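Local coordinates for protein putative Acetyltransferase (Lactobacillus plantarum WCFS1, PDB 3EFA) that probably transfers an acetyl group from acetyl-coenzyme A to an amine of a still unidentified substrate, as a putative GNAT-family N-acetyltransferase, at residues 6-11 and 47-52; 16-21 and 59-64. All blocks are in the same frame, centred on the assembly; numbering follows the deposited sequence.

Contact 1: 6-11 and 47-52. With FMT (formic acid), chain E.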
ATOM      1  N   ILE A   6     -24.519  -9.636 -15.921  1.00 42.38           N
ATOM      2  CA  ILE A   6     -23.142  -9.612 -15.418  1.00 44.61           C
ATOM      3  C   ILE A   6     -22.567 -11.027 -15.265  1.00 43.62           C
ATOM      4  O   ILE A   6     -23.218 -11.901 -14.702  1.00 43.92           O
ATOM      5  CB  ILE A   6     -23.059  -8.885 -14.051  1.00 40.26           C
ATOM      6  CG1 ILE A   6     -23.408  -7.397 -14.207  1.00 35.65           C
ATOM      7  CG2 ILE A   6     -21.674  -9.067 -13.420  1.00 32.65           C
ATOM      8  CD1 ILE A   6     -23.703  -6.673 -12.862  1.00 41.24           C
ATOM      9  N   ILE A   7     -21.343 -11.239 -15.745  1.00 43.04           N
ATOM     10  CA  ILE A   7     -20.711 -12.561 -15.725  1.00 33.73           C
ATOM     11  C   ILE A   7     -19.315 -12.566 -15.083  1.00 38.78           C
ATOM     12  O   ILE A   7     -18.463 -11.748 -15.422  1.00 41.45           O
ATOM     13  CB  ILE A   7     -20.636 -13.168 -17.170  1.00 52.26           C
ATOM     14  CG1 ILE A   7     -22.049 -13.408 -17.714  1.00 48.37           C
ATOM     15  CG2 ILE A   7     -19.802 -14.474 -17.208  1.00 31.55           C
ATOM     16  CD1 ILE A   7     -22.075 -14.042 -19.081  1.00 49.94           C
ATOM     17  N   PHE A   8     -19.103 -13.495 -14.152  1.00 45.60           N
ATOM     18  CA  PHE A   8     -17.804 -13.699 -13.501  1.00 46.63           C
ATOM     19  C   PHE A   8     -17.255 -15.073 -13.883  1.00 46.90           C
ATOM     20  O   PHE A   8     -17.794 -16.080 -13.440  1.00 45.92           O
ATOM     21  CB  PHE A   8     -17.940 -13.667 -11.963  1.00 37.60           C
ATOM     22  CG  PHE A   8     -18.420 -12.356 -11.399  1.00 38.76           C
ATOM     23  CD1 PHE A   8     -17.529 -11.312 -11.164  1.00 37.79           C
ATOM     24  CD2 PHE A   8     -19.761 -12.181 -11.049  1.00 42.99           C
ATOM     25  CE1 PHE A   8     -17.978 -10.093 -10.623  1.00 38.78           C
ATOM     26  CE2 PHE A   8     -20.220 -10.974 -10.505  1.00 43.79           C
ATOM     27  CZ  PHE A   8     -19.329  -9.923 -10.295  1.00 42.28           C
ATOM     28  N   SER A   9     -16.181 -15.133 -14.671  1.00 47.12           N
ATOM     29  CA  SER A   9     -15.641 -16.437 -15.085  1.00 43.97           C
ATOM     30  C   SER A   9     -14.389 -16.370 -15.960  1.00 45.18           C
ATOM     31  O   SER A   9     -14.035 -15.309 -16.481  1.00 42.98           O
ATOM     32  CB  SER A   9     -16.721 -17.272 -15.811  1.00 46.15           C
ATOM     33  OG  SER A   9     -16.787 -16.959 -17.196  1.00 37.15           O
ATOM     34  N   ALA A  10     -13.752 -17.529 -16.144  1.00 41.24           N
ATOM     35  CA  ALA A  10     -12.544 -17.651 -16.966  1.00 34.41           C
ATOM     36  C   ALA A  10     -12.781 -18.279 -18.355  1.00 39.36           C
ATOM     37  O   ALA A  10     -11.838 -18.757 -18.981  1.00 41.85           O
ATOM     38  CB  ALA A  10     -11.488 -18.457 -16.212  1.00 36.50           C
ATOM     39  N   SER A  11     -14.025 -18.284 -18.835  1.00 37.01           N
ATOM     40  CA  SER A  11     -14.331 -18.932 -20.117  1.00 38.25           C
ATOM     41  C   SER A  11     -13.728 -18.192 -21.314  1.00 46.86           C
ATOM     42  O   SER A  11     -13.533 -16.974 -21.277  1.00 50.20           O
ATOM     43  CB  SER A  11     -15.847 -19.117 -20.310  1.00 36.66           C
ATOM     44  OG  SER A  11     -16.494 -17.916 -20.718  1.00 36.96           O
ATOM     45  N   GLU A  47      -9.855 -15.116 -13.783  1.00 42.44           N
ATOM     46  CA  GLU A  47     -11.277 -14.768 -13.888  1.00 43.77           C
ATOM     47  C   GLU A  47     -11.516 -13.283 -14.149  1.00 41.55           C
ATOM     48  O   GLU A  47     -10.851 -12.432 -13.562  1.00 38.76           O
ATOM     49  CB  GLU A  47     -12.028 -15.216 -12.633  1.00 40.64           C
ATOM     50  CG  GLU A  47     -12.059 -16.738 -12.494  1.00 49.72           C
ATOM     51  CD  GLU A  47     -12.824 -17.228 -11.280  1.00 48.96           C
ATOM     52  OE1 GLU A  47     -12.483 -16.834 -10.133  1.00 46.25           O
ATOM     53  OE2 GLU A  47     -13.754 -18.036 -11.477  1.00 53.61           O
ATOM     54  N   TYR A  48     -12.473 -12.970 -15.022  1.00 33.79           N
ATOM     55  CA  TYR A  48     -12.785 -11.564 -15.319  1.00 30.27           C
ATOM     56  C   TYR A  48     -14.257 -11.267 -15.042  1.00 38.02           C
ATOM     57  O   TYR A  48     -15.095 -12.153 -15.129  1.00 38.12           O
ATOM     58  CB  TYR A  48     -12.411 -11.218 -16.775  1.00 46.69           C
ATOM     59  CG  TYR A  48     -10.977 -11.584 -17.125  1.00 47.71           C
ATOM     60  CD1 TYR A  48      -9.963 -10.624 -17.087  1.00 39.39           C
ATOM     61  CD2 TYR A  48     -10.626 -12.898 -17.458  1.00 36.21           C
ATOM     62  CE1 TYR A  48      -8.643 -10.957 -17.390  1.00 39.74           C
ATOM     63  CE2 TYR A  48      -9.301 -13.241 -17.753  1.00 37.84           C
ATOM     64  CZ  TYR A  48      -8.309 -12.260 -17.721  1.00 43.92           C
ATOM     65  OH  TYR A  48      -6.985 -12.569 -18.009  1.00 39.92           O
ATOM     66  N   ALA A  49     -14.559 -10.023 -14.673  1.00 40.82           N
ATOM     67  CA  ALA A  49     -15.942  -9.578 -14.501  1.00 36.31           C
ATOM     68  C   ALA A  49     -16.364  -8.737 -15.706  1.00 34.53           C
ATOM     69  O   ALA A  49     -15.707  -7.743 -16.014  1.00 34.60           O
ATOM     70  CB  ALA A  49     -16.105  -8.765 -13.183  1.00 30.90           C
ATOM     71  N   VAL A  50     -17.457  -9.127 -16.376  1.00 39.01           N
ATOM     72  CA  VAL A  50     -17.952  -8.395 -17.548  1.00 30.97           C
ATOM     73  C   VAL A  50     -19.454  -8.076 -17.471  1.00 38.23           C
ATOM     74  O   VAL A  50     -20.268  -8.969 -17.190  1.00 39.91           O
ATOM     75  CB  VAL A  50     -17.647  -9.173 -18.881  1.00 43.02           C
ATOM     76  CG1 VAL A  50     -18.142  -8.400 -20.112  1.00 30.94           C
ATOM     77  CG2 VAL A  50     -16.173  -9.481 -19.014  1.00 31.90           C
ATOM     78  N   LEU A  51     -19.815  -6.811 -17.725  1.00 37.49           N
ATOM     79  CA  LEU A  51     -21.227  -6.386 -17.805  1.00 38.24           C
ATOM     80  C   LEU A  51     -21.715  -6.263 -19.262  1.00 39.75           C
ATOM     81  O   LEU A  51     -21.130  -5.538 -20.070  1.00 42.23           O
ATOM     82  CB  LEU A  51     -21.465  -5.072 -17.028  1.00 41.70           C
ATOM     83  CG  LEU A  51     -22.918  -4.582 -16.783  1.00 53.54           C
ATOM     84  CD1 LEU A  51     -23.067  -3.735 -15.499  1.00 38.59           C
ATOM     85  CD2 LEU A  51     -23.548  -3.837 -18.001  1.00 38.08           C
ATOM     86  N   TYR A  52     -22.787  -6.981 -19.583  1.00 43.44           N
ATOM     87  CA  TYR A  52     -23.362  -7.024 -20.940  1.00 40.28           C
ATOM     88  C   TYR A  52     -24.749  -6.342 -21.005  1.00 45.82           C
ATOM     89  O   TYR A  52     -25.627  -6.607 -20.165  1.00 46.79           O
ATOM     90  CB  TYR A  52     -23.546  -8.481 -21.383  1.00 39.82           C
ATOM     91  CG  TYR A  52     -22.289  -9.335 -21.457  1.00 44.01           C
ATOM     92  CD1 TYR A  52     -21.647  -9.560 -22.678  1.00 40.53           C
ATOM     93  CD2 TYR A  52     -21.763  -9.953 -20.314  1.00 46.02           C
ATOM     94  CE1 TYR A  52     -20.501 -10.354 -22.758  1.00 35.41           C
ATOM     95  CE2 TYR A  52     -20.615 -10.756 -20.385  1.00 38.43           C
ATOM     96  CZ  TYR A  52     -19.992 -10.954 -21.615  1.00 43.89           C
ATOM     97  OH  TYR A  52     -18.856 -11.748 -21.706  1.00 39.41           O
TER
HETATM   98  C   FMT E 204     -26.887  -9.514 -13.775  1.00 82.86           C
HETATM   99  O1  FMT E 204     -27.490  -8.932 -12.862  1.00 83.83           O
HETATM  100  O2  FMT E 204     -26.494 -10.685 -13.734  1.00 74.24           O
HETATM  101  O   HOH W   1     -14.713 -19.570 -14.043  1.00 59.55           O

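Contact 2: 16-21 and 59-64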
ATOM      1  N   ALA A  16     -12.584 -13.307 -23.815  1.00 37.69           N
ATOM      2  CA  ALA A  16     -12.496 -12.585 -25.073  1.00 42.72           C
ATOM      3  C   ALA A  16     -13.108 -11.191 -24.956  1.00 42.10           C
ATOM      4  O   ALA A  16     -12.519 -10.210 -25.402  1.00 35.80           O
ATOM      5  CB  ALA A  16     -13.175 -13.392 -26.223  1.00 48.72           C
ATOM      6  N   ALA A  17     -14.298 -11.122 -24.370  1.00 28.77           N
ATOM      7  CA  ALA A  17     -14.963  -9.856 -24.124  1.00 40.91           C
ATOM      8  C   ALA A  17     -14.058  -8.869 -23.350  1.00 42.49           C
ATOM      9  O   ALA A  17     -13.938  -7.686 -23.712  1.00 33.37           O
ATOM     10  CB  ALA A  17     -16.288 -10.091 -23.363  1.00 34.20           C
ATOM     11  N   ALA A  18     -13.423  -9.370 -22.290  1.00 38.30           N
ATOM     12  CA  ALA A  18     -12.551  -8.555 -21.445  1.00 33.09           C
ATOM     13  C   ALA A  18     -11.311  -8.068 -22.216  1.00 40.46           C
ATOM     14  O   ALA A  18     -10.933  -6.907 -22.090  1.00 39.26           O
ATOM     15  CB  ALA A  18     -12.146  -9.315 -20.214  1.00 30.70           C
ATOM     16  N   TYR A  19     -10.693  -8.947 -23.015  1.00 31.71           N
ATOM     17  CA  TYR A  19      -9.520  -8.546 -23.804  1.00 40.19           C
ATOM     18  C   TYR A  19      -9.890  -7.489 -24.872  1.00 42.56           C
ATOM     19  O   TYR A  19      -9.124  -6.558 -25.137  1.00 38.67           O
ATOM     20  CB  TYR A  19      -8.858  -9.757 -24.495  1.00 38.53           C
ATOM     21  CG  TYR A  19      -8.153 -10.751 -23.592  1.00 49.16           C
ATOM     22  CD1 TYR A  19      -8.306 -10.711 -22.217  1.00 56.20           C
ATOM     23  CD2 TYR A  19      -7.366 -11.762 -24.125  1.00 67.15           C
ATOM     24  CE1 TYR A  19      -7.672 -11.632 -21.394  1.00 56.13           C
ATOM     25  CE2 TYR A  19      -6.727 -12.692 -23.306  1.00 70.49           C
ATOM     26  CZ  TYR A  19      -6.886 -12.619 -21.941  1.00 65.78           C
ATOM     27  OH  TYR A  19      -6.263 -13.537 -21.110  1.00 72.07           O
ATOM     28  N   ALA A  20     -11.059  -7.647 -25.484  1.00 34.18           N
ATOM     29  CA  ALA A  20     -11.492  -6.743 -26.543  1.00 38.07           C
ATOM     30  C   ALA A  20     -11.701  -5.334 -26.006  1.00 32.87           C
ATOM     31  O   ALA A  20     -11.281  -4.362 -26.639  1.00 38.38           O
ATOM     32  CB  ALA A  20     -12.789  -7.274 -27.268  1.00 28.62           C
ATOM     33  N   LEU A  21     -12.344  -5.227 -24.842  1.00 31.82           N
ATOM     34  CA  LEU A  21     -12.500  -3.919 -24.179  1.00 34.97           C
ATOM     35  C   LEU A  21     -11.142  -3.279 -23.852  1.00 38.04           C
ATOM     36  O   LEU A  21     -10.907  -2.114 -24.181  1.00 42.14           O
ATOM     37  CB  LEU A  21     -13.392  -4.020 -22.934  1.00 38.62           C
ATOM     38  CG  LEU A  21     -14.887  -4.323 -23.206  1.00 44.32           C
ATOM     39  CD1 LEU A  21     -15.716  -4.492 -21.928  1.00 34.32           C
ATOM     40  CD2 LEU A  21     -15.520  -3.259 -24.096  1.00 42.24           C
ATOM     41  N   ILE A  59     -19.899  -4.024 -22.238  1.00 38.45           N
ATOM     42  CA  ILE A  59     -19.639  -2.575 -22.157  1.00 38.67           C
ATOM     43  C   ILE A  59     -18.673  -2.103 -21.052  1.00 40.34           C
ATOM     44  O   ILE A  59     -18.089  -1.014 -21.150  1.00 36.21           O
ATOM     45  CB  ILE A  59     -20.945  -1.732 -22.080  1.00 39.31           C
ATOM     46  CG1 ILE A  59     -21.699  -2.000 -20.778  1.00 41.51           C
ATOM     47  CG2 ILE A  59     -21.835  -1.973 -23.296  1.00 34.95           C
ATOM     48  CD1 ILE A  59     -22.742  -0.924 -20.449  1.00 41.54           C
ATOM     49  N   THR A  60     -18.503  -2.898 -20.003  1.00 33.02           N
ATOM     50  CA  THR A  60     -17.551  -2.539 -18.962  1.00 35.26           C
ATOM     51  C   THR A  60     -16.965  -3.814 -18.333  1.00 42.78           C
ATOM     52  O   THR A  60     -17.608  -4.875 -18.371  1.00 37.69           O
ATOM     53  CB  THR A  60     -18.191  -1.551 -17.919  1.00 40.23           C
ATOM     54  OG1 THR A  60     -17.175  -0.998 -17.071  1.00 35.36           O
ATOM     55  CG2 THR A  60     -19.273  -2.242 -17.075  1.00 31.25           C
ATOM     56  N   THR A  61     -15.739  -3.721 -17.804  1.00 35.10           N
ATOM     57  CA  THR A  61     -15.016  -4.899 -17.307  1.00 31.72           C
ATOM     58  C   THR A  61     -14.013  -4.584 -16.194  1.00 30.10           C
ATOM     59  O   THR A  61     -13.530  -3.461 -16.072  1.00 37.43           O
ATOM     60  CB  THR A  61     -14.246  -5.642 -18.460  1.00 36.47           C
ATOM     61  OG1 THR A  61     -13.635  -6.835 -17.951  1.00 32.68           O
ATOM     62  CG2 THR A  61     -13.149  -4.758 -19.041  1.00 32.15           C
ATOM     63  N   LEU A  62     -13.705  -5.593 -15.389  1.00 34.33           N
ATOM     64  CA  LEU A  62     -12.571  -5.539 -14.460  1.00 38.90           C
ATOM     65  C   LEU A  62     -11.931  -6.934 -14.278  1.00 38.95           C
ATOM     66  O   LEU A  62     -12.563  -7.958 -14.559  1.00 36.12           O
ATOM     67  CB  LEU A  62     -12.980  -4.916 -13.111  1.00 45.27           C
ATOM     68  CG  LEU A  62     -13.989  -5.611 -12.182  1.00 44.55           C
ATOM     69  CD1 LEU A  62     -13.355  -6.762 -11.394  1.00 36.59           C
ATOM     70  CD2 LEU A  62     -14.609  -4.594 -11.224  1.00 35.88           C
ATOM     71  N   ARG A  63     -10.680  -6.966 -13.826  1.00 39.09           N
ATOM     72  CA  ARG A  63      -9.960  -8.225 -13.636  1.00 33.20           C
ATOM     73  C   ARG A  63      -9.888  -8.604 -12.150  1.00 38.57           C
ATOM     74  O   ARG A  63      -9.523  -7.779 -11.293  1.00 35.35           O
ATOM     75  CB  ARG A  63      -8.544  -8.146 -14.250  1.00 36.41           C
ATOM     76  CG  ARG A  63      -7.727  -9.474 -14.180  1.00 38.63           C
ATOM     77  CD  ARG A  63      -6.420  -9.438 -15.002  1.00 33.30           C
ATOM     78  NE  ARG A  63      -5.336  -8.708 -14.327  1.00 38.59           N
ATOM     79  CZ  ARG A  63      -4.079  -8.616 -14.771  1.00 40.27           C
ATOM     80  NH1 ARG A  63      -3.714  -9.215 -15.911  1.00 34.65           N
ATOM     81  NH2 ARG A  63      -3.178  -7.926 -14.065  1.00 34.51           N
ATOM     82  N   LEU A  64     -10.228  -9.851 -11.836  1.00 32.80           N
ATOM     83  CA  LEU A  64     -10.155 -10.300 -10.443  1.00 42.44           C
ATOM     84  C   LEU A  64      -8.736 -10.774 -10.076  1.00 44.11           C
ATOM     85  O   LEU A  64      -8.205 -11.697 -10.697  1.00 36.45           O
ATOM     86  CB  LEU A  64     -11.233 -11.364 -10.166  1.00 41.18           C
ATOM     87  CG  LEU A  64     -12.629 -10.741 -10.388  1.00 46.95           C
ATOM     88  CD1 LEU A  64     -13.596 -11.638 -11.127  1.00 41.73           C
ATOM     89  CD2 LEU A  64     -13.252 -10.208  -9.079  1.00 41.81           C
TER

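Contact 1: 6-11 and 47-52
The F8 ring meets the A49 methyl obliquely, CE1 to CB 3.4 Å, so the small alanine is the hollow into which the phenyl fits. On the same face of the sheet I6 lies obliquely over L51: with CG1 beside the backbone N (chi1 -66°), it sets CG1 3.8 Å from L51 CG. Helix 88-102 covers this face, with W99 stacked on the F8 ring. The two strands are antiparallel, 5-9 outermost at one end of the mixed sheet of the GNAT fold and 48-52 its inner neighbour. I7 and V50 exchange two nearly straight backbone bonds; S9 and Y48 pair likewise, at 3.2 Å for Y48 N to S9 O. At the outer edge of the strand, I6 N bonds O2 of a formic acid molecule (3.1 Å), probably from the crystallisation liquor. On the opposite face, I7 CD1 meets Y52 CE2 at 3.8 Å, and V50 CG1 sits 3.4 Å above that ring, offset toward its rim. The Y52 hydroxyl is bonded to N14 of helix 12-29. Past the paired residues, E47 CG bulges against A10 CB (4.1 Å), and one water links A10 N to E47 OE2.

Contact 2: 16-21 and 59-64
L21 drives its CD1 methyl down onto the backbone of strand 59-64, where it lies 3.7 Å from T60 N and close to the carbonyl carbon of I59. The same methyl is 3.9 Å from T61 CG2, which also has L21 CB 4.0 Å away, so leucine and threonine interlock on the buried side of the helix. T61 OG1 stands anti to its backbone N (chi1 -176°), which turns the hydroxyl toward strand 48-52, where it bonds A49 O; A18 CB rests on T61 OG1 at 3.7 Å. This is helix-on-sheet packing in the GNAT fold: helix 12-29 lies across one face of the central sheet, its short segment running at 104° to the strand, while I59, T60 and L62 point to the other face, against helix 88-102. Replacing T61 by a glycine would probably leave A49 O without its hydroxyl partner and open a gap beneath A18 and L21. The whole contact buries only 188 Å², most of it at L21 and T61, and the short segments' axes approach to 8.4 Å. Away from the strand the helix turns A16 and A20 outward to solvent. Toward the other end of the strand the fit loosens: R63 lies well clear of the helix segment and spends its guanidinium on salt bridges to D39, D42 and E65.

How the contacts relate
From the N terminus the chain lays down edge strand 5-9 and passes directly into helix 12-29, so the first halves of both contacts follow each other closely. Contact 1 closes when strand 48-52 returns beside 5-9, after 35 intervening residues that are largely helical; contact 2 closes one strand later, when 57-66 passes beneath the helix. The two loops cross instead of nesting, since their segments alternate along the chain. Strands 48-52 and 57-66 are sheet neighbours, probably joined by hydrogen bonds A49 N to L62 O and I59 N to L51 O. Together the contacts tie the edge of the sheet to helix 12-29, where A17 also packs on Y52.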